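Local coordinates for putative phosphosugar isomerase (PDB 3FJ1), which is of unknown function but, as a protein with two SIS domains, probably binds phosphosugars or related carbohydrate derivatives and may act as an isomerase or aminotransferase, at residues E229-H234 with E321-E326; L208-R213 with E222-F227; R213-A218 with T307-L312; K154-S159 with S311-F316. All blocks are in the same frame, centred on the assembly; numbering follows the deposited sequence.

Contact 1: E229-H234 with E321-E326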
loop_
_atom_site.group_PDB
_atom_site.type_symbol
_atom_site.label_atom_id
_atom_site.label_comp_id
_atom_site.label_asym_id
_atom_site.label_seq_id
_atom_site.Cartn_x
_atom_site.Cartn_y
_atom_site.Cartn_z
ATOM N N GLU A 229 15.680 -7.964 0.369
ATOM C CA GLU A 229 16.470 -7.829 -0.835
ATOM C C GLU A 229 17.920 -8.225 -0.595
ATOM O O GLU A 229 18.530 -8.971 -1.369
ATOM C CB GLU A 229 16.487 -6.354 -1.226
ATOM C CG GLU A 229 16.895 -6.047 -2.659
ATOM C CD GLU A 229 15.670 -5.685 -3.514
ATOM O OE1 GLU A 229 15.071 -4.564 -3.321
ATOM O OE2 GLU A 229 15.309 -6.523 -4.358
ATOM N N THR A 230 18.480 -7.689 0.481
ATOM C CA THR A 230 19.922 -7.843 0.742
ATOM C C THR A 230 20.295 -9.111 1.523
ATOM O O THR A 230 21.354 -9.699 1.271
ATOM C CB THR A 230 20.492 -6.583 1.430
ATOM O OG1 THR A 230 19.900 -6.406 2.714
ATOM C CG2 THR A 230 20.300 -5.318 0.550
ATOM N N CYS A 231 19.433 -9.566 2.424
ATOM C CA CYS A 231 19.764 -10.711 3.272
ATOM C C CYS A 231 19.012 -11.981 2.943
ATOM O O CYS A 231 19.330 -13.028 3.488
ATOM C CB CYS A 231 19.516 -10.360 4.735
ATOM S SG CYS A 231 20.559 -9.023 5.295
ATOM N N GLN A 232 17.989 -11.879 2.095
ATOM C CA GLN A 232 17.160 -13.032 1.746
ATOM C C GLN A 232 16.551 -13.672 2.996
ATOM O O GLN A 232 16.498 -14.901 3.127
ATOM C CB GLN A 232 17.959 -14.032 0.892
ATOM C CG GLN A 232 18.455 -13.429 -0.426
ATOM C CD GLN A 232 17.298 -13.037 -1.371
ATOM O OE1 GLN A 232 16.441 -13.870 -1.713
ATOM N NE2 GLN A 232 17.279 -11.769 -1.808
ATOM N N LEU A 233 16.123 -12.817 3.931
ATOM C CA LEU A 233 15.438 -13.220 5.143
ATOM C C LEU A 233 14.137 -12.444 5.147
ATOM O O LEU A 233 14.061 -11.370 4.566
ATOM C CB LEU A 233 16.261 -12.905 6.399
ATOM C CG LEU A 233 17.552 -13.709 6.605
ATOM C CD1 LEU A 233 18.360 -13.055 7.699
ATOM C CD2 LEU A 233 17.267 -15.172 6.937
ATOM N N HIS A 234 13.136 -12.973 5.831
ATOM C CA HIS A 234 11.824 -12.382 5.811
ATOM C C HIS A 234 11.740 -11.161 6.715
ATOM O O HIS A 234 12.337 -11.145 7.792
ATOM C CB HIS A 234 10.783 -13.415 6.258
ATOM C CG HIS A 234 9.375 -12.922 6.154
ATOM N ND1 HIS A 234 8.832 -12.479 4.964
ATOM C CD2 HIS A 234 8.401 -12.803 7.089
ATOM C CE1 HIS A 234 7.580 -12.109 5.173
ATOM N NE2 HIS A 234 7.296 -12.288 6.455
ATOM N N GLU A 321 23.986 -3.954 6.488
ATOM C CA GLU A 321 25.258 -4.282 5.833
ATOM C C GLU A 321 26.188 -4.986 6.830
ATOM O O GLU A 321 26.859 -5.965 6.472
ATOM C CB GLU A 321 25.895 -3.034 5.233
ATOM C CG GLU A 321 27.089 -3.310 4.327
ATOM C CD GLU A 321 28.377 -3.666 5.044
ATOM O OE1 GLU A 321 28.642 -3.191 6.198
ATOM O OE2 GLU A 321 29.177 -4.407 4.404
ATOM N N ALA A 322 26.263 -4.484 8.066
ATOM C CA ALA A 322 27.123 -5.094 9.071
ATOM C C ALA A 322 26.635 -6.520 9.375
ATOM O O ALA A 322 27.435 -7.423 9.555
ATOM C CB ALA A 322 27.152 -4.254 10.343
ATOM N N PHE A 323 25.321 -6.689 9.489
ATOM C CA PHE A 323 24.711 -7.991 9.762
ATOM C C PHE A 323 25.096 -9.006 8.695
ATOM O O PHE A 323 25.509 -10.154 8.995
ATOM C CB PHE A 323 23.191 -7.848 9.804
ATOM C CG PHE A 323 22.481 -9.148 9.948
ATOM C CD1 PHE A 323 22.424 -9.789 11.170
ATOM C CD2 PHE A 323 21.892 -9.763 8.854
ATOM C CE1 PHE A 323 21.771 -11.037 11.303
ATOM C CE2 PHE A 323 21.242 -11.027 8.996
ATOM C CZ PHE A 323 21.181 -11.629 10.210
ATOM N N ALA A 324 24.959 -8.600 7.440
ATOM C CA ALA A 324 25.246 -9.497 6.342
ATOM C C ALA A 324 26.736 -9.806 6.216
ATOM O O ALA A 324 27.113 -10.985 6.092
ATOM C CB ALA A 324 24.703 -8.921 5.001
ATOM N N SER A 325 27.577 -8.773 6.265
ATOM C CA SER A 325 29.016 -8.978 6.047
ATOM C C SER A 325 29.655 -9.843 7.146
ATOM O O SER A 325 30.467 -10.717 6.852
ATOM C CB SER A 325 29.771 -7.657 5.839
ATOM O OG SER A 325 29.539 -6.730 6.888
ATOM N N GLU A 326 29.262 -9.653 8.392
ATOM C CA GLU A 326 29.832 -10.463 9.459
ATOM C C GLU A 326 29.305 -11.916 9.434
ATOM O O GLU A 326 29.864 -12.772 10.109
ATOM C CB GLU A 326 29.629 -9.797 10.822
ATOM C CG GLU A 326 28.228 -9.852 11.354
ATOM C CD GLU A 326 28.006 -8.871 12.497
ATOM O OE1 GLU A 326 28.989 -8.216 12.929
ATOM O OE2 GLU A 326 26.860 -8.790 12.986
#
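An apolar contact, with Cys231 and Leu233 set against the ring edge of Phe323, joins the C-terminal end of helix 217-231 and the turn after it to the last turns of helix 308-326. The ring meets both partners near its own plane. Cys231 SG lies 3.9 Å from Phe323 CD2, and the sulfur sits 5.1 Å from the ring centroid, 81° off the ring normal, which makes this a sulfur-aromatic contact of the edge type. One atom further round the rim, Leu233 CD1 approaches Phe323 CE2 at 3.8 Å, the two side chains slanting across each other. Phe323 reaches this position because its CG stands anti to the backbone N (chi1 174°), which carries the ring out from its helix toward residues 229-234. Ala324 follows with a bare methyl, its CB 4.2 Å from Cys231 SG; small residues suit the place where the two backbones come nearest, Cys231 and Ala324 being 6.4 Å apart at their CA atoms. In this second SIS domain, an alpha-beta-alpha sandwich around a parallel sheet, helix 217-231 gives way to strand 235-239, and the break comes at Gln232, which takes positive phi. Its amide folds back, NE2 donating to Glu229 O at 3.1 Å from above the carbonyl plane, and the same nitrogen also bonds Pro247 O of the second subunit. On the other helix, Ser325 OG turns back to Glu321 O, which accepts the Ser325 N-H as well from the opposite face. Phe323 also packs against Arg199 and Ile202 of helix 196-204.

Contact 2: L208-R213 with E222-F227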
loop_
_atom_site.group_PDB
_atom_site.type_symbol
_atom_site.label_atom_id
_atom_site.label_comp_id
_atom_site.label_asym_id
_atom_site.label_seq_id
_atom_site.Cartn_x
_atom_site.Cartn_y
_atom_site.Cartn_z
ATOM N N LEU A 208 12.447 -10.227 10.698
ATOM C CA LEU A 208 12.353 -8.915 11.306
ATOM C C LEU A 208 11.013 -8.258 11.090
ATOM O O LEU A 208 10.490 -8.288 9.992
ATOM C CB LEU A 208 13.437 -8.029 10.709
ATOM C CG LEU A 208 13.474 -6.561 11.149
ATOM C CD1 LEU A 208 13.903 -6.478 12.624
ATOM C CD2 LEU A 208 14.369 -5.733 10.233
ATOM N N PHE A 209 10.470 -7.645 12.152
ATOM C CA PHE A 209 9.304 -6.801 12.035
ATOM C C PHE A 209 9.720 -5.338 12.201
ATOM O O PHE A 209 10.467 -4.995 13.106
ATOM C CB PHE A 209 8.225 -7.164 13.058
ATOM C CG PHE A 209 7.703 -8.561 12.904
ATOM C CD1 PHE A 209 6.962 -8.900 11.793
ATOM C CD2 PHE A 209 7.930 -9.515 13.883
ATOM C CE1 PHE A 209 6.451 -10.186 11.642
ATOM C CE2 PHE A 209 7.443 -10.804 13.746
ATOM C CZ PHE A 209 6.698 -11.138 12.611
ATOM N N THR A 210 9.337 -4.508 11.246
ATOM C CA THR A 210 9.570 -3.058 11.339
ATOM C C THR A 210 8.235 -2.345 11.577
ATOM O O THR A 210 7.183 -2.791 11.104
ATOM C CB THR A 210 10.271 -2.522 10.083
ATOM O OG1 THR A 210 9.460 -2.791 8.928
ATOM C CG2 THR A 210 11.657 -3.202 9.944
ATOM N N LEU A 211 8.292 -1.264 12.347
ATOM C CA LEU A 211 7.135 -0.448 12.636
ATOM C C LEU A 211 7.408 1.009 12.307
ATOM O O LEU A 211 8.537 1.500 12.378
ATOM C CB LEU A 211 6.737 -0.531 14.120
ATOM C CG LEU A 211 6.524 -1.899 14.765
ATOM C CD1 LEU A 211 6.106 -1.701 16.273
ATOM C CD2 LEU A 211 5.503 -2.707 14.024
ATOM N N GLY A 212 6.336 1.701 11.964
ATOM C CA GLY A 212 6.363 3.130 11.739
ATOM C C GLY A 212 4.997 3.685 12.128
ATOM O O GLY A 212 4.063 2.940 12.346
ATOM N N ARG A 213 4.907 4.993 12.249
ATOM C CA ARG A 213 3.645 5.655 12.546
ATOM C C ARG A 213 3.698 7.021 11.869
ATOM O O ARG A 213 4.600 7.799 12.125
ATOM C CB ARG A 213 3.434 5.762 14.060
ATOM C CG ARG A 213 2.135 6.450 14.519
ATOM C CD ARG A 213 0.889 5.718 13.994
ATOM N NE ARG A 213 -0.356 6.143 14.656
ATOM C CZ ARG A 213 -1.561 5.993 14.115
ATOM N NH1 ARG A 213 -1.689 5.489 12.897
ATOM N NH2 ARG A 213 -2.648 6.391 14.755
ATOM N N GLU A 222 10.315 0.647 3.613
ATOM C CA GLU A 222 11.595 0.563 2.860
ATOM C C GLU A 222 12.560 -0.392 3.552
ATOM O O GLU A 222 13.226 -1.193 2.900
ATOM C CB GLU A 222 12.210 1.977 2.745
ATOM C CG GLU A 222 13.693 2.107 2.271
ATOM C CD GLU A 222 13.989 1.633 0.849
ATOM O OE1 GLU A 222 13.049 1.273 0.126
ATOM O OE2 GLU A 222 15.203 1.611 0.457
ATOM N N ALA A 223 12.622 -0.297 4.875
ATOM C CA ALA A 223 13.515 -1.132 5.685
ATOM C C ALA A 223 13.191 -2.629 5.503
ATOM O O ALA A 223 14.095 -3.442 5.246
ATOM C CB ALA A 223 13.430 -0.721 7.148
ATOM N N ALA A 224 11.910 -2.988 5.594
ATOM C CA ALA A 224 11.510 -4.384 5.379
ATOM C C ALA A 224 11.880 -4.847 3.952
ATOM O O ALA A 224 12.412 -5.939 3.780
ATOM C CB ALA A 224 10.042 -4.622 5.686
ATOM N N LEU A 225 11.646 -3.998 2.956
ATOM C CA LEU A 225 11.981 -4.326 1.579
ATOM C C LEU A 225 13.469 -4.643 1.429
ATOM O O LEU A 225 13.847 -5.719 0.935
ATOM C CB LEU A 225 11.599 -3.182 0.637
ATOM C CG LEU A 225 12.046 -3.333 -0.824
ATOM C CD1 LEU A 225 11.500 -4.656 -1.395
ATOM C CD2 LEU A 225 11.644 -2.141 -1.685
ATOM N N LYS A 226 14.309 -3.715 1.877
ATOM C CA LYS A 226 15.737 -3.851 1.669
ATOM C C LYS A 226 16.378 -4.973 2.510
ATOM O O LYS A 226 17.374 -5.589 2.080
ATOM C CB LYS A 226 16.459 -2.517 1.817
ATOM C CG LYS A 226 15.973 -1.461 0.799
ATOM C CD LYS A 226 16.121 -1.898 -0.675
ATOM C CE LYS A 226 15.554 -0.836 -1.691
ATOM N NZ LYS A 226 16.192 0.504 -1.685
ATOM N N PHE A 227 15.786 -5.268 3.658
ATOM C CA PHE A 227 16.246 -6.399 4.460
ATOM C C PHE A 227 16.039 -7.689 3.675
ATOM O O PHE A 227 16.941 -8.511 3.600
ATOM C CB PHE A 227 15.493 -6.439 5.777
ATOM C CG PHE A 227 15.922 -7.549 6.686
ATOM C CD1 PHE A 227 17.041 -7.420 7.473
ATOM C CD2 PHE A 227 15.187 -8.720 6.765
ATOM C CE1 PHE A 227 17.418 -8.460 8.339
ATOM C CE2 PHE A 227 15.562 -9.743 7.617
ATOM C CZ PHE A 227 16.678 -9.616 8.398
#
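Leu208 and Phe227 make the apolar part of this strand-to-helix contact. Leu208 CB stands over one face of the Phe227 ring, 4.1 Å above its plane and displaced toward the rim, while Leu208 CD2 comes to 4.2 Å from Phe227 CD1. Both residues direct their CB atoms toward the opposing segment, and Phe227, with CG anti to the backbone N (chi1 -178°), lays its ring against Leu208.

Further along the strand the packing is between small groups. Thr210 CG2 touches Ala223 CB at 4.1 Å, and Thr210 OG1 lies 3.8 Å from Ala224 CB. Alanines let the helix come close, with CA atoms of Thr210 and Ala224 only 6.4 Å apart. A branched threonine serves a strand well and brings a hydroxyl into this buried layer, where OG1 is hydrogen-bonded to Ser220 O.

The charged interaction lies within the helix. Lys226 NZ and Glu222 OE2 form a 2.6 Å salt bridge, one turn apart, on the syn side of the carboxylate. Ser53 bonds both side chains, and Tyr317 and Ala151 O add further partners, which probably offsets the cost of burying the charges.

Strand 208-212 and helix segment 222-227 run at 158°, nearly antiparallel, within a beta-alpha-beta unit formed by that strand, helix 217-231 and strand 235-239. The last strand pairs with 208-212 on one side and 257-259 does so on the other, while Ile313 and Phe316 of helix 308-326 pack on Ala223.

Contact 3: R213-A218 with T307-L312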
loop_
_atom_site.group_PDB
_atom_site.type_symbol
_atom_site.label_atom_id
_atom_site.label_comp_id
_atom_site.label_asym_id
_atom_site.label_seq_id
_atom_site.Cartn_x
_atom_site.Cartn_y
_atom_site.Cartn_z
ATOM N N ARG A 213 4.907 4.993 12.249
ATOM C CA ARG A 213 3.645 5.655 12.546
ATOM C C ARG A 213 3.698 7.021 11.869
ATOM O O ARG A 213 4.600 7.799 12.125
ATOM C CB ARG A 213 3.434 5.762 14.060
ATOM C CG ARG A 213 2.135 6.450 14.519
ATOM C CD ARG A 213 0.889 5.718 13.994
ATOM N NE ARG A 213 -0.356 6.143 14.656
ATOM C CZ ARG A 213 -1.561 5.993 14.115
ATOM N NH1 ARG A 213 -1.689 5.489 12.897
ATOM N NH2 ARG A 213 -2.648 6.391 14.755
ATOM N N GLY A 214 2.722 7.315 11.007
ATOM C CA GLY A 214 2.798 8.537 10.216
ATOM C C GLY A 214 3.959 8.466 9.212
ATOM O O GLY A 214 4.205 7.433 8.588
ATOM N N THR A 215 4.698 9.561 9.086
ATOM C CA THR A 215 5.762 9.696 8.064
ATOM C C THR A 215 6.753 8.533 8.078
ATOM O O THR A 215 7.113 7.997 6.995
ATOM C CB THR A 215 6.483 11.047 8.186
ATOM O OG1 THR A 215 5.512 12.101 8.259
ATOM C CG2 THR A 215 7.466 11.312 7.013
ATOM N N SER A 216 7.135 8.073 9.280
ATOM C CA SER A 216 8.166 7.048 9.409
ATOM C C SER A 216 7.709 5.670 8.901
ATOM O O SER A 216 8.523 4.760 8.732
ATOM C CB SER A 216 8.624 6.958 10.866
ATOM O OG SER A 216 7.639 6.334 11.668
ATOM N N LEU A 217 6.402 5.503 8.697
ATOM C CA LEU A 217 5.916 4.274 8.082
ATOM C C LEU A 217 6.545 4.049 6.716
ATOM O O LEU A 217 6.754 2.908 6.330
ATOM C CB LEU A 217 4.388 4.256 7.958
ATOM C CG LEU A 217 3.757 2.918 7.542
ATOM C CD1 LEU A 217 4.142 1.709 8.393
ATOM C CD2 LEU A 217 2.216 3.122 7.555
ATOM N N ALA A 218 6.896 5.118 6.010
ATOM C CA ALA A 218 7.504 4.994 4.671
ATOM C C ALA A 218 8.887 4.349 4.760
ATOM O O ALA A 218 9.226 3.466 3.965
ATOM C CB ALA A 218 7.567 6.385 3.963
ATOM N N THR A 307 12.669 15.360 7.814
ATOM C CA THR A 307 13.974 14.840 7.424
ATOM C C THR A 307 14.448 13.735 8.381
ATOM O O THR A 307 15.317 12.945 8.026
ATOM C CB THR A 307 15.037 15.990 7.316
ATOM O OG1 THR A 307 14.840 16.919 8.388
ATOM C CG2 THR A 307 14.878 16.762 5.965
ATOM N N ASP A 308 13.850 13.630 9.566
ATOM C CA ASP A 308 14.273 12.631 10.548
ATOM C C ASP A 308 14.309 11.199 10.022
ATOM O O ASP A 308 15.253 10.481 10.299
ATOM C CB ASP A 308 13.446 12.694 11.844
ATOM C CG ASP A 308 13.978 13.726 12.868
ATOM O OD1 ASP A 308 14.978 14.446 12.622
ATOM O OD2 ASP A 308 13.342 13.812 13.931
ATOM N N PRO A 309 13.272 10.765 9.279
ATOM C CA PRO A 309 13.296 9.389 8.777
ATOM C C PRO A 309 14.497 9.023 7.897
ATOM O O PRO A 309 14.897 7.874 7.905
ATOM C CB PRO A 309 11.960 9.261 8.033
ATOM C CG PRO A 309 11.074 10.242 8.718
ATOM C CD PRO A 309 11.984 11.419 8.982
ATOM N N LEU A 310 15.065 9.983 7.174
ATOM C CA LEU A 310 16.226 9.707 6.341
ATOM C C LEU A 310 17.439 9.318 7.192
ATOM O O LEU A 310 18.225 8.422 6.827
ATOM C CB LEU A 310 16.531 10.896 5.437
ATOM C CG LEU A 310 15.572 11.126 4.253
ATOM C CD1 LEU A 310 15.909 12.463 3.657
ATOM C CD2 LEU A 310 15.625 9.986 3.211
ATOM N N SER A 311 17.595 9.963 8.346
ATOM C CA SER A 311 18.682 9.601 9.230
ATOM C C SER A 311 18.476 8.135 9.731
ATOM O O SER A 311 19.399 7.312 9.761
ATOM C CB SER A 311 18.733 10.612 10.390
ATOM O OG SER A 311 19.632 10.166 11.392
ATOM N N LEU A 312 17.247 7.801 10.096
ATOM C CA LEU A 312 16.936 6.463 10.614
ATOM C C LEU A 312 17.204 5.354 9.593
ATOM O O LEU A 312 17.740 4.320 9.927
ATOM C CB LEU A 312 15.462 6.404 11.038
ATOM C CG LEU A 312 14.962 7.454 12.024
ATOM C CD1 LEU A 312 13.491 7.232 12.353
ATOM C CD2 LEU A 312 15.832 7.404 13.306
#
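Pro309, in the first turn of helix 308-326, meets Thr215 and Ser216 in the turn that leads into helix 217-231. The second segment begins with Thr307, whose carbonyl O receives the Leu310 N-H at 3.1 Å as the chain winds into the helix. After Asp308, Pro309 supplies the touching atom: its CG lies 4.1 Å from Thr215 CG2 and 4.4 Å from Ser216 CA. Proline fits the first turn of a helix, where its missing N-H costs no hydrogen bond, and its compact ring lets the backbones approach to 5.7 Å between the CA atoms of Ser216 and Pro309. The two side chains of Thr215 and Pro309 stand at roughly a right angle. In Thr215, OG1 lies beside the backbone N (chi1 -49°), which places CG2 anti to that nitrogen and against the proline ring. Beyond the proline, Leu312 comes back to the side of the contact without close approach.

The facing turn joins strand 208-212 to helix 217-231 in the parallel-sheet architecture of an SIS domain, and it is held by its own bonds. Arg213 N donates to Ser216 OG at 3.1 Å, nearly straight at 167°, and that hydroxyl is bonded to Phe260 O too. Gly214 has positive phi, which glycine accepts easily, and its O receives the Leu217 N-H. Tyr84 OH of the second subunit bonds Thr215 N.

Tyr60 of helix 53-69 packs on both Ala218 and Pro309, and Leu310 faces helices 153-171 and 183-191.

Contact 4: K154-S159 with S311-F316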
loop_
_atom_site.group_PDB
_atom_site.type_symbol
_atom_site.label_atom_id
_atom_site.label_comp_id
_atom_site.label_asym_id
_atom_site.label_seq_id
_atom_site.Cartn_x
_atom_site.Cartn_y
_atom_site.Cartn_z
ATOM N N LYS A 154 21.512 4.986 -2.103
ATOM C CA LYS A 154 21.651 6.357 -2.546
ATOM C C LYS A 154 20.390 6.840 -3.261
ATOM O O LYS A 154 19.946 7.973 -3.071
ATOM C CB LYS A 154 22.848 6.495 -3.485
ATOM C CG LYS A 154 24.159 6.295 -2.801
ATOM C CD LYS A 154 25.353 6.645 -3.719
ATOM C CE LYS A 154 25.462 5.789 -4.985
ATOM N NZ LYS A 154 26.624 6.283 -5.806
ATOM N N THR A 155 19.873 5.989 -4.133
ATOM C CA THR A 155 18.665 6.295 -4.879
ATOM C C THR A 155 17.507 6.592 -3.929
ATOM O O THR A 155 16.785 7.565 -4.117
ATOM C CB THR A 155 18.311 5.150 -5.846
ATOM O OG1 THR A 155 19.253 5.145 -6.931
ATOM C CG2 THR A 155 16.909 5.337 -6.429
ATOM N N PHE A 156 17.300 5.743 -2.918
ATOM C CA PHE A 156 16.223 6.033 -1.949
ATOM C C PHE A 156 16.407 7.403 -1.255
ATOM O O PHE A 156 15.499 8.241 -1.247
ATOM C CB PHE A 156 16.108 4.937 -0.893
ATOM C CG PHE A 156 14.974 5.178 0.052
ATOM C CD1 PHE A 156 13.712 4.737 -0.256
ATOM C CD2 PHE A 156 15.139 5.966 1.181
ATOM C CE1 PHE A 156 12.645 4.980 0.582
ATOM C CE2 PHE A 156 14.054 6.225 2.050
ATOM C CZ PHE A 156 12.790 5.734 1.727
ATOM N N VAL A 157 17.585 7.610 -0.678
ATOM C CA VAL A 157 17.861 8.835 0.094
ATOM C C VAL A 157 17.765 10.075 -0.759
ATOM O O VAL A 157 17.038 10.992 -0.403
ATOM C CB VAL A 157 19.195 8.748 0.875
ATOM C CG1 VAL A 157 19.512 10.079 1.534
ATOM C CG2 VAL A 157 19.122 7.619 1.936
ATOM N N THR A 158 18.458 10.098 -1.897
ATOM C CA THR A 158 18.445 11.264 -2.786
ATOM C C THR A 158 17.077 11.536 -3.433
ATOM O O THR A 158 16.708 12.698 -3.616
ATOM C CB THR A 158 19.531 11.199 -3.888
ATOM O OG1 THR A 158 19.344 10.043 -4.710
ATOM C CG2 THR A 158 20.951 11.207 -3.271
ATOM N N SER A 159 16.329 10.483 -3.755
ATOM C CA SER A 159 14.956 10.656 -4.274
ATOM C C SER A 159 14.105 11.422 -3.249
ATOM O O SER A 159 13.388 12.397 -3.577
ATOM C CB SER A 159 14.319 9.309 -4.632
ATOM O OG SER A 159 14.937 8.709 -5.786
ATOM N N SER A 311 17.595 9.963 8.346
ATOM C CA SER A 311 18.682 9.601 9.230
ATOM C C SER A 311 18.476 8.135 9.731
ATOM O O SER A 311 19.399 7.312 9.761
ATOM C CB SER A 311 18.733 10.612 10.390
ATOM O OG SER A 311 19.632 10.166 11.392
ATOM N N LEU A 312 17.247 7.801 10.096
ATOM C CA LEU A 312 16.936 6.463 10.614
ATOM C C LEU A 312 17.204 5.354 9.593
ATOM O O LEU A 312 17.740 4.320 9.927
ATOM C CB LEU A 312 15.462 6.404 11.038
ATOM C CG LEU A 312 14.962 7.454 12.024
ATOM C CD1 LEU A 312 13.491 7.232 12.353
ATOM C CD2 LEU A 312 15.832 7.404 13.306
ATOM N N ILE A 313 16.802 5.576 8.337
ATOM C CA ILE A 313 17.014 4.580 7.298
ATOM C C ILE A 313 18.503 4.400 7.002
ATOM O O ILE A 313 18.917 3.296 6.693
ATOM C CB ILE A 313 16.185 4.839 6.021
ATOM C CG1 ILE A 313 16.033 3.532 5.198
ATOM C CG2 ILE A 313 16.725 6.066 5.201
ATOM C CD1 ILE A 313 15.151 2.409 5.842
ATOM N N VAL A 314 19.296 5.466 7.072
ATOM C CA VAL A 314 20.755 5.336 6.869
ATOM C C VAL A 314 21.350 4.429 7.977
ATOM O O VAL A 314 22.172 3.520 7.692
ATOM C CB VAL A 314 21.466 6.697 6.742
ATOM C CG1 VAL A 314 22.993 6.516 6.808
ATOM C CG2 VAL A 314 21.050 7.421 5.394
ATOM N N SER A 315 20.939 4.656 9.218
ATOM C CA SER A 315 21.396 3.800 10.321
ATOM C C SER A 315 20.950 2.339 10.096
ATOM O O SER A 315 21.703 1.391 10.342
ATOM C CB SER A 315 20.924 4.334 11.658
ATOM O OG SER A 315 21.591 5.567 11.977
ATOM N N PHE A 316 19.721 2.172 9.629
ATOM C CA PHE A 316 19.218 0.832 9.338
ATOM C C PHE A 316 20.060 0.148 8.260
ATOM O O PHE A 316 20.399 -1.036 8.390
ATOM C CB PHE A 316 17.744 0.884 8.897
ATOM C CG PHE A 316 17.196 -0.462 8.480
ATOM C CD1 PHE A 316 16.749 -1.350 9.412
ATOM C CD2 PHE A 316 17.140 -0.830 7.153
ATOM C CE1 PHE A 316 16.250 -2.588 9.022
ATOM C CE2 PHE A 316 16.662 -2.065 6.771
ATOM C CZ PHE A 316 16.216 -2.930 7.689
#
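The Phe156 ring is met by Ile313 CG2, which comes up obliquely to CE2 at 4.1 Å, the two side chains nearly perpendicular. Around the same ring lie Ser53, His56 and Val57 of helix 53-69, with Glu222 of helix 217-231 also touching it, so the aromatic group lies where its own helix meets three others. Next to Phe156, Val157 directs one methyl across the interface: its CG2 is 4.0 Å from Val314 CG2 and 4.3 Å from Ile313 CG2. For both valines CG2 is the branch that lies beside the backbone N and anti to the carbonyl carbon, and the two side chains are set crosswise. Beta-branched residues suit this place, since a methyl fixed close to the backbone can fill the space between helices without a long flexible arm.

Segments 154-159 and 311-316 run antiparallel (172°), their axes 10.9 Å apart at closest approach. Each belongs to a different SIS family repeat, consistent with packing between the two SIS domains. The spacing is wide enough that side chains alone bridge it.

Elsewhere on helix 153-171, hydroxyls are turned back onto the backbone. Thr158 OG1 bonds Lys154 O at 2.7 Å from above the carbonyl plane, and Ser159 OG bonds Thr155 O at 2.7 Å, tilted from the plane of that carbonyl. The ammonium group of Lys154 pairs with Glu15, while Ser315 OG bonds Ala190 O on helix 183-191.

How the contacts relate
From the N terminus, helix 153-171 comes first; its residues 154-159 wait for 311-316, so contact 4 closes the longest loop, of 151 residues. Inside that loop nests contact 2, a short closure within the beta-alpha-beta unit. Contact 3 opens at Arg213, which it shares with contact 2, and the two cross; it closes at 307-312, on the same stretch where contact 4 ends. Contact 1 opens only after contact 2 has closed, crosses contacts 3 and 4, and closes last, at 321-326. Helix 308-326 thus serves contacts 3, 4 and 1 in turn, with Ser311 and Leu312 common to 3 and 4. It fastens both ends of helix 217-231 and links the second SIS domain to the first.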